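PDB 7KV2: RagB/SusD family nutrient uptake outer membrane protein, which probably binds beta-glucans at the bacterial cell surface and helps pass them to the outer-membrane uptake machinery. Local coordinates for residues K326-Y329 and E330-S333; F373-E376 and K377-A380; N448-E451 and E452-L455. All coordinates share one frame; numbering follows the deposited sequence.

Interaction 1 of 3, residues K326-Y329 and E330-S333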
ATOM      1  N   LYS A 326     -12.089 -17.338   3.263  1.00 19.53           N
ATOM      2  CA  LYS A 326     -13.101 -18.040   2.434  1.00 19.94           C
ATOM      3  C   LYS A 326     -14.184 -17.042   2.021  1.00 18.72           C
ATOM      4  O   LYS A 326     -14.599 -17.061   0.839  1.00 16.92           O
ATOM      5  CB  LYS A 326     -13.675 -19.223   3.214  1.00 23.24           C
ATOM      6  CG  LYS A 326     -14.685 -20.092   2.481  1.00 31.38           C
ATOM      7  CD  LYS A 326     -15.254 -21.220   3.343  1.00 36.73           C
ATOM      8  CE  LYS A 326     -16.132 -22.171   2.556  1.00 43.84           C
ATOM      9  NZ  LYS A 326     -16.766 -23.181   3.435  1.00 51.41           N
ATOM     10  N   GLU A 327     -14.599 -16.151   2.922  1.00 18.95           N
ATOM     11  CA  GLU A 327     -15.690 -15.193   2.625  1.00 19.95           C
ATOM     12  C   GLU A 327     -15.276 -14.234   1.502  1.00 20.66           C
ATOM     13  O   GLU A 327     -16.157 -13.760   0.773  1.00 20.06           O
ATOM     14  CB  GLU A 327     -16.094 -14.439   3.890  1.00 21.92           C
ATOM     15  CG  GLU A 327     -16.706 -15.371   4.951  1.00 24.08           C
ATOM     16  CD  GLU A 327     -15.770 -16.367   5.648  1.00 23.40           C
ATOM     17  OE1 GLU A 327     -14.553 -16.109   5.771  1.00 23.65           O
ATOM     18  OE2 GLU A 327     -16.262 -17.382   6.135  1.00 22.94           O
ATOM     19  N   THR A 328     -13.981 -13.943   1.364  1.00 19.76           N
ATOM     20  CA  THR A 328     -13.473 -13.064   0.282  1.00 17.39           C
ATOM     21  C   THR A 328     -13.689 -13.770  -1.048  1.00 16.16           C
ATOM     22  O   THR A 328     -14.287 -13.198  -1.960  1.00 16.63           O
ATOM     23  CB  THR A 328     -12.000 -12.696   0.531  1.00 17.13           C
ATOM     24  OG1 THR A 328     -11.937 -11.917   1.725  1.00 17.64           O
ATOM     25  CG2 THR A 328     -11.407 -11.939  -0.616  1.00 17.51           C
ATOM     26  N   TYR A 329     -13.339 -15.024  -1.117  1.00 17.36           N
ATOM     27  CA  TYR A 329     -13.566 -15.793  -2.367  1.00 18.91           C
ATOM     28  C   TYR A 329     -15.069 -15.848  -2.720  1.00 20.96           C
ATOM     29  O   TYR A 329     -15.450 -15.649  -3.933  1.00 20.97           O
ATOM     30  CB  TYR A 329     -13.009 -17.190  -2.210  1.00 19.02           C
ATOM     31  CG  TYR A 329     -13.284 -18.071  -3.397  1.00 21.32           C
ATOM     32  CD1 TYR A 329     -12.417 -18.117  -4.468  1.00 21.08           C
ATOM     33  CD2 TYR A 329     -14.384 -18.918  -3.402  1.00 26.88           C
ATOM     34  CE1 TYR A 329     -12.642 -18.994  -5.523  1.00 23.67           C
ATOM     35  CE2 TYR A 329     -14.638 -19.770  -4.467  1.00 28.21           C
ATOM     36  CZ  TYR A 329     -13.764 -19.807  -5.534  1.00 28.00           C
ATOM     37  OH  TYR A 329     -14.034 -20.670  -6.573  1.00 27.44           O
ATOM     38  N   GLU A 330     -15.906 -16.092  -1.716  1.00 21.73           N
ATOM     39  CA  GLU A 330     -17.380 -16.265  -1.886  1.00 22.44           C
ATOM     40  C   GLU A 330     -18.099 -14.964  -2.238  1.00 22.46           C
ATOM     41  O   GLU A 330     -19.194 -15.076  -2.758  1.00 21.16           O
ATOM     42  CB  GLU A 330     -18.003 -16.820  -0.603  1.00 23.74           C
ATOM     43  CG  GLU A 330     -17.530 -18.207  -0.309  1.00 25.80           C
ATOM     44  CD  GLU A 330     -18.100 -18.816   0.968  1.00 30.76           C
ATOM     45  OE1 GLU A 330     -18.451 -18.044   1.907  1.00 33.74           O
ATOM     46  OE2 GLU A 330     -18.099 -20.068   1.026  1.00 35.95           O
ATOM     47  N   ARG A 331     -17.526 -13.772  -2.024  1.00 20.70           N
ATOM     48  CA  ARG A 331     -18.263 -12.505  -2.283  1.00 22.89           C
ATOM     49  C   ARG A 331     -18.249 -12.204  -3.786  1.00 22.92           C
ATOM     50  O   ARG A 331     -19.143 -11.454  -4.232  1.00 24.58           O
ATOM     51  CB  ARG A 331     -17.772 -11.376  -1.366  1.00 27.55           C
ATOM     52  CG  ARG A 331     -16.743 -10.402  -1.922  1.00 30.64           C
ATOM     53  CD  ARG A 331     -16.530  -9.161  -1.026  1.00 27.00           C
ATOM     54  NE  ARG A 331     -16.274  -9.551   0.376  1.00 26.40           N
ATOM     55  CZ  ARG A 331     -15.055  -9.654   0.943  1.00 28.28           C
ATOM     56  NH1 ARG A 331     -13.955  -9.415   0.246  1.00 25.37           N
ATOM     57  NH2 ARG A 331     -14.943 -10.002   2.214  1.00 23.98           N
ATOM     58  N   TYR A 332     -17.364 -12.835  -4.567  1.00 21.65           N
ATOM     59  CA  TYR A 332     -17.249 -12.655  -6.035  1.00 19.51           C
ATOM     60  C   TYR A 332     -18.273 -13.492  -6.803  1.00 21.79           C
ATOM     61  O   TYR A 332     -18.458 -14.672  -6.490  1.00 23.87           O
ATOM     62  CB  TYR A 332     -15.849 -13.042  -6.546  1.00 20.87           C
ATOM     63  CG  TYR A 332     -14.783 -12.067  -6.117  1.00 18.51           C
ATOM     64  CD1 TYR A 332     -14.621 -10.836  -6.751  1.00 19.06           C
ATOM     65  CD2 TYR A 332     -14.014 -12.314  -4.981  1.00 18.07           C
ATOM     66  CE1 TYR A 332     -13.658  -9.915  -6.321  1.00 18.30           C
ATOM     67  CE2 TYR A 332     -13.043 -11.418  -4.572  1.00 18.71           C
ATOM     68  CZ  TYR A 332     -12.876 -10.193  -5.216  1.00 17.89           C
ATOM     69  OH  TYR A 332     -11.956  -9.267  -4.740  1.00 18.29           O
ATOM     70  N   SER A 333     -18.818 -12.900  -7.857  1.00 23.44           N
ATOM     71  CA  SER A 333     -19.503 -13.629  -8.954  1.00 27.99           C
ATOM     72  C   SER A 333     -18.491 -14.532  -9.688  1.00 31.08           C
ATOM     73  O   SER A 333     -17.291 -14.198  -9.748  1.00 25.84           O
ATOM     74  CB  SER A 333     -20.224 -12.630  -9.820  1.00 30.95           C
ATOM     75  OG  SER A 333     -20.480 -13.146 -11.099  1.00 38.75           O
TER
HETATM   76  O   HOH W   1     -17.227 -16.877  -5.567  1.00 24.39           O
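The carbonyl oxygen of Tyr-329 takes two donors where helix 326-331 runs out: the backbone N of Tyr-332, a weak bond at 3.5 Å, and a water at 2.7 Å from Tyr-329 O that also donates to Tyr-332 O, tying Tyr-332 back to the last turn of the helix. One turn earlier, Glu-330 N gives Lys-326 O a regular helical bond of 3.0 Å. Arg-331 N also bonds to Thr-328 O at 3.3 Å, lying well above that carbonyl's plane. Lys-326 and Glu-330 suit the exposed side, since long charged chains can keep their ends in solvent while their aliphatic parts pack: the extended lysine (chi1 -177°) brings CE to 3.3 Å from Glu-330 OE2, while NZ stays 4.2 Å from that oxygen, a loose attraction of opposite charges. Arg-331 bends at chi3 (51°) and lies alongside Thr-328, whose CA sits over one face of the guanidinium. Arg-331 NH1 makes a salt bridge with Asp-80, whose carbonyl holds Thr-328 OG1. A leucine in place of Arg-331 would probably leave the Asp-80 carboxylate without this charged mate and Thr-328 without the flat group beside it. Tyr-329 stacks on Phe-373 and touches strand 343-345, Tyr-332 leans on helix 337-342, and Arg-331 packs against helix 446-456.

Interaction 2 of 3, residues F373-E376 and K377-A380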
ATOM      1  N   PHE A 373      -6.758 -20.722   0.590  1.00 15.73           N
ATOM      2  CA  PHE A 373      -6.604 -19.593  -0.354  1.00 16.62           C
ATOM      3  C   PHE A 373      -5.473 -18.694   0.103  1.00 15.46           C
ATOM      4  O   PHE A 373      -5.377 -18.376   1.345  1.00 14.96           O
ATOM      5  CB  PHE A 373      -7.869 -18.744  -0.451  1.00 16.36           C
ATOM      6  CG  PHE A 373      -9.094 -19.464  -0.976  1.00 18.16           C
ATOM      7  CD1 PHE A 373      -9.279 -19.652  -2.335  1.00 19.43           C
ATOM      8  CD2 PHE A 373     -10.078 -19.912  -0.106  1.00 21.24           C
ATOM      9  CE1 PHE A 373     -10.405 -20.304  -2.812  1.00 20.19           C
ATOM     10  CE2 PHE A 373     -11.243 -20.504  -0.597  1.00 23.76           C
ATOM     11  CZ  PHE A 373     -11.384 -20.729  -1.946  1.00 20.31           C
ATOM     12  N   PHE A 374      -4.706 -18.217  -0.861  1.00 16.02           N
ATOM     13  CA  PHE A 374      -3.626 -17.224  -0.649  1.00 15.71           C
ATOM     14  C   PHE A 374      -3.793 -16.061  -1.616  1.00 14.07           C
ATOM     15  O   PHE A 374      -4.505 -16.197  -2.635  1.00 14.11           O
ATOM     16  CB  PHE A 374      -2.249 -17.907  -0.718  1.00 16.06           C
ATOM     17  CG  PHE A 374      -2.068 -18.988   0.323  1.00 15.42           C
ATOM     18  CD1 PHE A 374      -2.572 -20.260   0.118  1.00 14.39           C
ATOM     19  CD2 PHE A 374      -1.519 -18.688   1.560  1.00 15.46           C
ATOM     20  CE1 PHE A 374      -2.481 -21.221   1.108  1.00 15.01           C
ATOM     21  CE2 PHE A 374      -1.409 -19.666   2.536  1.00 17.31           C
ATOM     22  CZ  PHE A 374      -1.873 -20.941   2.299  1.00 15.59           C
ATOM     23  N   LEU A 375      -3.167 -14.935  -1.286  1.00 14.08           N
ATOM     24  CA  LEU A 375      -3.322 -13.680  -2.060  1.00 14.35           C
ATOM     25  C   LEU A 375      -2.464 -13.816  -3.319  1.00 13.45           C
ATOM     26  O   LEU A 375      -1.232 -13.615  -3.286  1.00 15.01           O
ATOM     27  CB  LEU A 375      -2.902 -12.485  -1.211  1.00 13.56           C
ATOM     28  CG  LEU A 375      -3.014 -11.127  -1.900  1.00 14.54           C
ATOM     29  CD1 LEU A 375      -4.463 -10.787  -2.202  1.00 15.71           C
ATOM     30  CD2 LEU A 375      -2.409 -10.050  -1.023  1.00 14.58           C
ATOM     31  N   GLU A 376      -3.130 -14.112  -4.427  1.00 15.06           N
ATOM     32  CA  GLU A 376      -2.477 -14.337  -5.734  1.00 14.66           C
ATOM     33  C   GLU A 376      -1.707 -13.115  -6.196  1.00 16.04           C
ATOM     34  O   GLU A 376      -0.643 -13.298  -6.802  1.00 15.47           O
ATOM     35  CB  GLU A 376      -3.552 -14.771  -6.732  1.00 16.20           C
ATOM     36  CG  GLU A 376      -3.028 -14.998  -8.143  1.00 16.78           C
ATOM     37  CD  GLU A 376      -1.988 -16.092  -8.324  1.00 20.39           C
ATOM     38  OE1 GLU A 376      -1.644 -16.766  -7.345  1.00 19.90           O
ATOM     39  OE2 GLU A 376      -1.445 -16.189  -9.435  1.00 25.84           O
ATOM     40  N   LYS A 377      -2.191 -11.894  -5.925  1.00 15.21           N
ATOM     41  CA  LYS A 377      -1.570 -10.662  -6.440  1.00 15.57           C
ATOM     42  C   LYS A 377      -0.077 -10.618  -6.112  1.00 15.72           C
ATOM     43  O   LYS A 377       0.700 -10.103  -6.935  1.00 15.78           O
ATOM     44  CB  LYS A 377      -2.229  -9.424  -5.862  1.00 15.51           C
ATOM     45  CG  LYS A 377      -3.676  -9.254  -6.274  1.00 16.00           C
ATOM     46  CD  LYS A 377      -4.330  -8.057  -5.643  1.00 14.26           C
ATOM     47  CE  LYS A 377      -5.800  -7.937  -6.014  1.00 14.94           C
ATOM     48  NZ  LYS A 377      -6.483  -6.753  -5.416  1.00 14.52           N
ATOM     49  N   TYR A 378       0.310 -11.044  -4.910  1.00 13.88           N
ATOM     50  CA  TYR A 378       1.692 -10.917  -4.391  1.00 13.68           C
ATOM     51  C   TYR A 378       2.246 -12.287  -3.996  1.00 13.15           C
ATOM     52  O   TYR A 378       3.206 -12.368  -3.213  1.00 14.79           O
ATOM     53  CB  TYR A 378       1.747  -9.870  -3.271  1.00 13.83           C
ATOM     54  CG  TYR A 378       1.487  -8.472  -3.788  1.00 14.42           C
ATOM     55  CD1 TYR A 378       2.304  -7.918  -4.770  1.00 13.81           C
ATOM     56  CD2 TYR A 378       0.398  -7.732  -3.349  1.00 14.28           C
ATOM     57  CE1 TYR A 378       2.050  -6.655  -5.270  1.00 14.54           C
ATOM     58  CE2 TYR A 378       0.162  -6.456  -3.814  1.00 14.08           C
ATOM     59  CZ  TYR A 378       0.990  -5.913  -4.774  1.00 14.59           C
ATOM     60  OH  TYR A 378       0.768  -4.648  -5.243  1.00 15.23           O
ATOM     61  N   ALA A 379       1.658 -13.357  -4.519  1.00 14.42           N
ATOM     62  CA  ALA A 379       2.130 -14.726  -4.284  1.00 13.73           C
ATOM     63  C   ALA A 379       3.533 -14.897  -4.894  1.00 13.94           C
ATOM     64  O   ALA A 379       3.900 -14.196  -5.857  1.00 15.17           O
ATOM     65  CB  ALA A 379       1.177 -15.703  -4.888  1.00 16.50           C
ATOM     66  N   ALA A 380       4.308 -15.780  -4.274  1.00 14.26           N
ATOM     67  CA  ALA A 380       5.631 -16.220  -4.760  1.00 15.46           C
ATOM     68  C   ALA A 380       5.421 -17.061  -6.026  1.00 16.52           C
ATOM     69  O   ALA A 380       4.805 -18.174  -5.976  1.00 17.22           O
ATOM     70  CB  ALA A 380       6.359 -16.979  -3.691  1.00 15.82           C
TER
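Leu-375 and Glu-376 meet Tyr-378 and Ala-379 in a short local turn of 3-10 character, where the chain leaves strand 373-375 of a small antiparallel pair with strand 343-345 and enters the long loop leading to strand 400-404. Two backbone bonds, each spanning three residues, define the turn. Tyr-378 N gives a weak one to Leu-375 O at 3.4 Å, and Ala-379 N a firmer one to Glu-376 O at 3.2 Å, reaching that oxygen from above the carbonyl plane, as is common in tightly wound turns.

Side chains lie on both flanks. Leu-375, with CG anti to the backbone N (chi1 180°), sends CD2 to the edge of the Tyr-378 ring, an apolar touch at 4.3 Å from Tyr-378 CD2. Both residues also pack on Ile-303 of helix 299-303, which suits a leucine and an aromatic ring to this buried flank, while the tyrosine hydroxyl finds its polar mate in the backbone N of Arg-401. The buried Lys-377 extends its chain from the turn until NZ gains a salt bridge to Glu-460 and a hydrogen bond to the carbonyl of Val-458; this long reach lets one lysine link the turn to the segment following helix 446-456.

Glu-376 bends at chi2 (62°), which brings OE1 beside the Ala-379 methyl, and OE1 is also hydrogen-bonded to His-315. That small methyl, Ala-379 CB, sits against the turn, 3.6 Å from Leu-375 O and 3.9 Å from Glu-376 OE1.

Interaction 3 of 3, residues N448-E451 and E452-L455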
ATOM      1  N   ASN A 448     -22.539   1.152  -3.511  1.00 25.84           N
ATOM      2  CA  ASN A 448     -22.065   0.407  -4.705  1.00 23.98           C
ATOM      3  C   ASN A 448     -20.590   0.767  -4.990  1.00 24.07           C
ATOM      4  O   ASN A 448     -19.846  -0.125  -5.365  1.00 22.34           O
ATOM      5  CB  ASN A 448     -22.931   0.622  -5.938  1.00 24.50           C
ATOM      6  CG  ASN A 448     -24.180  -0.232  -5.927  1.00 30.58           C
ATOM      7  OD1 ASN A 448     -24.386  -1.008  -5.000  1.00 32.34           O
ATOM      8  ND2 ASN A 448     -25.020  -0.088  -6.941  1.00 29.98           N
ATOM      9  N   ILE A 449     -20.215   2.037  -4.904  1.00 22.36           N
ATOM     10  CA  ILE A 449     -18.836   2.491  -5.239  1.00 22.60           C
ATOM     11  C   ILE A 449     -17.869   1.938  -4.181  1.00 22.49           C
ATOM     12  O   ILE A 449     -16.815   1.386  -4.559  1.00 20.86           O
ATOM     13  CB  ILE A 449     -18.767   4.009  -5.405  1.00 21.48           C
ATOM     14  CG1 ILE A 449     -19.674   4.461  -6.544  1.00 22.17           C
ATOM     15  CG2 ILE A 449     -17.329   4.461  -5.619  1.00 21.29           C
ATOM     16  CD1 ILE A 449     -19.927   5.946  -6.570  1.00 22.67           C
ATOM     17  N   ILE A 450     -18.247   2.013  -2.911  1.00 21.26           N
ATOM     18  CA  ILE A 450     -17.414   1.521  -1.795  1.00 20.62           C
ATOM     19  C   ILE A 450     -17.251   0.001  -1.944  1.00 21.55           C
ATOM     20  O   ILE A 450     -16.106  -0.513  -1.761  1.00 20.34           O
ATOM     21  CB  ILE A 450     -18.009   1.949  -0.449  1.00 20.41           C
ATOM     22  CG1 ILE A 450     -18.036   3.473  -0.317  1.00 25.12           C
ATOM     23  CG2 ILE A 450     -17.254   1.278   0.677  1.00 22.02           C
ATOM     24  CD1 ILE A 450     -16.654   4.081  -0.435  1.00 32.96           C
ATOM     25  N   GLU A 451     -18.313  -0.698  -2.310  1.00 19.42           N
ATOM     26  CA  GLU A 451     -18.206  -2.162  -2.524  1.00 20.03           C
ATOM     27  C   GLU A 451     -17.345  -2.469  -3.769  1.00 19.44           C
ATOM     28  O   GLU A 451     -16.668  -3.527  -3.767  1.00 17.69           O
ATOM     29  CB  GLU A 451     -19.574  -2.815  -2.496  1.00 21.36           C
ATOM     30  CG  GLU A 451     -19.499  -4.324  -2.643  1.00 21.50           C
ATOM     31  CD  GLU A 451     -18.787  -5.117  -1.551  1.00 24.66           C
ATOM     32  OE1 GLU A 451     -18.305  -4.553  -0.520  1.00 22.02           O
ATOM     33  OE2 GLU A 451     -18.743  -6.348  -1.719  1.00 29.84           O
ATOM     34  N   GLU A 452     -17.356  -1.628  -4.804  1.00 19.79           N
ATOM     35  CA  GLU A 452     -16.510  -1.886  -5.994  1.00 18.87           C
ATOM     36  C   GLU A 452     -15.044  -1.743  -5.577  1.00 17.97           C
ATOM     37  O   GLU A 452     -14.251  -2.562  -5.994  1.00 16.69           O
ATOM     38  CB  GLU A 452     -16.825  -0.956  -7.160  1.00 20.34           C
ATOM     39  CG  GLU A 452     -16.235  -1.422  -8.475  1.00 20.62           C
ATOM     40  CD  GLU A 452     -16.916  -2.644  -9.055  1.00 22.06           C
ATOM     41  OE1 GLU A 452     -18.138  -2.846  -8.755  1.00 22.09           O
ATOM     42  OE2 GLU A 452     -16.209  -3.438  -9.715  1.00 21.73           O
ATOM     43  N   ARG A 453     -14.707  -0.761  -4.737  1.00 17.73           N
ATOM     44  CA  ARG A 453     -13.349  -0.636  -4.173  1.00 17.92           C
ATOM     45  C   ARG A 453     -12.977  -1.934  -3.457  1.00 18.08           C
ATOM     46  O   ARG A 453     -11.839  -2.408  -3.588  1.00 17.74           O
ATOM     47  CB  ARG A 453     -13.243   0.558  -3.230  1.00 18.92           C
ATOM     48  CG  ARG A 453     -13.478   1.905  -3.874  1.00 17.90           C
ATOM     49  CD  ARG A 453     -13.436   3.031  -2.848  1.00 19.61           C
ATOM     50  NE  ARG A 453     -12.069   3.244  -2.383  1.00 20.66           N
ATOM     51  CZ  ARG A 453     -11.142   4.006  -2.952  1.00 20.28           C
ATOM     52  NH1 ARG A 453     -11.408   4.826  -3.970  1.00 19.74           N
ATOM     53  NH2 ARG A 453      -9.934   3.988  -2.431  1.00 22.98           N
ATOM     54  N   HIS A 454     -13.903  -2.461  -2.652  1.00 18.30           N
ATOM     55  CA  HIS A 454     -13.717  -3.668  -1.833  1.00 17.66           C
ATOM     56  C   HIS A 454     -13.327  -4.838  -2.761  1.00 16.75           C
ATOM     57  O   HIS A 454     -12.408  -5.579  -2.429  1.00 16.21           O
ATOM     58  CB  HIS A 454     -15.015  -3.939  -1.046  1.00 18.12           C
ATOM     59  CG  HIS A 454     -14.877  -5.027  -0.047  1.00 18.41           C
ATOM     60  ND1 HIS A 454     -15.972  -5.639   0.526  1.00 19.35           N
ATOM     61  CD2 HIS A 454     -13.781  -5.592   0.499  1.00 19.55           C
ATOM     62  CE1 HIS A 454     -15.559  -6.532   1.398  1.00 20.80           C
ATOM     63  NE2 HIS A 454     -14.204  -6.550   1.386  1.00 19.75           N
ATOM     64  N   LEU A 455     -14.049  -4.986  -3.866  1.00 15.98           N
ATOM     65  CA  LEU A 455     -13.822  -6.065  -4.864  1.00 17.70           C
ATOM     66  C   LEU A 455     -12.475  -5.830  -5.578  1.00 15.83           C
ATOM     67  O   LEU A 455     -11.800  -6.820  -5.883  1.00 15.98           O
ATOM     68  CB  LEU A 455     -14.982  -6.027  -5.871  1.00 17.83           C
ATOM     69  CG  LEU A 455     -16.366  -6.433  -5.345  1.00 19.07           C
ATOM     70  CD1 LEU A 455     -17.427  -6.239  -6.422  1.00 19.95           C
ATOM     71  CD2 LEU A 455     -16.393  -7.888  -4.911  1.00 19.31           C
TER
HETATM   72  O   HOH W   2     -19.881  -2.813  -6.487  1.00 27.71           O
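Glu-451 and His-454 are joined by a histidine-carboxylate hydrogen bond one turn apart on the alpha-helix 446-456, part of the helical SusD fold. His-454 ND1 donates to Glu-451 OE1 at 2.8 Å, meeting the oxygen on its syn side but 32° out of the carboxylate plane. The oxygen lies in the imidazole plane, although carboxylate and ring are turned 74° apart. With CG anti to the backbone N (chi1 -177°) and a bend at chi2, the glutamate curls forward to reach the ring. NE2 is hydrogen-bonded to Asp-80, so acidic partners hold both ring nitrogens and fix the ring's rotation.

On the tightly buried side Arg-453 crosses Ile-450 with its aliphatic chain, CD 4.2 Å from Ile-450 CD1. Here Ile-449 and Ile-450 pack on helix 405-417, and Arg-453 carries its charge to salt bridges with Asp-466 and Glu-407. Looser packing marks the side of partly exposed Asn-448. Glu-452 OE2 forms a salt bridge with Arg-338, while a water bridges the Asn-448 backbone carbonyl to the other carboxylate oxygen, donating to Asn-448 O and to Glu-452 OE1, each at 2.9 Å.

From the N terminus the chain meets the three contacts in series, none nesting or crossing: each closes only a local turn, first at the end of helix 326-331, then after strand 373-375, and last within helix 446-456. Tertiary contacts join them. In space interaction 1 touches both of the others, interaction 2 through the ring of Tyr-329 and interaction 3 through, among others, the Tyr-332 hydroxyl, which meets the carbonyl oxygen of Leu-455. Asp-80, from far earlier in the chain, serves both interactions 1 and 3. Interactions 2 and 3 do not touch, their nearest atoms about 5 Å apart; the segment 326-333 touches both, joining the small strand pair to helix 446-456.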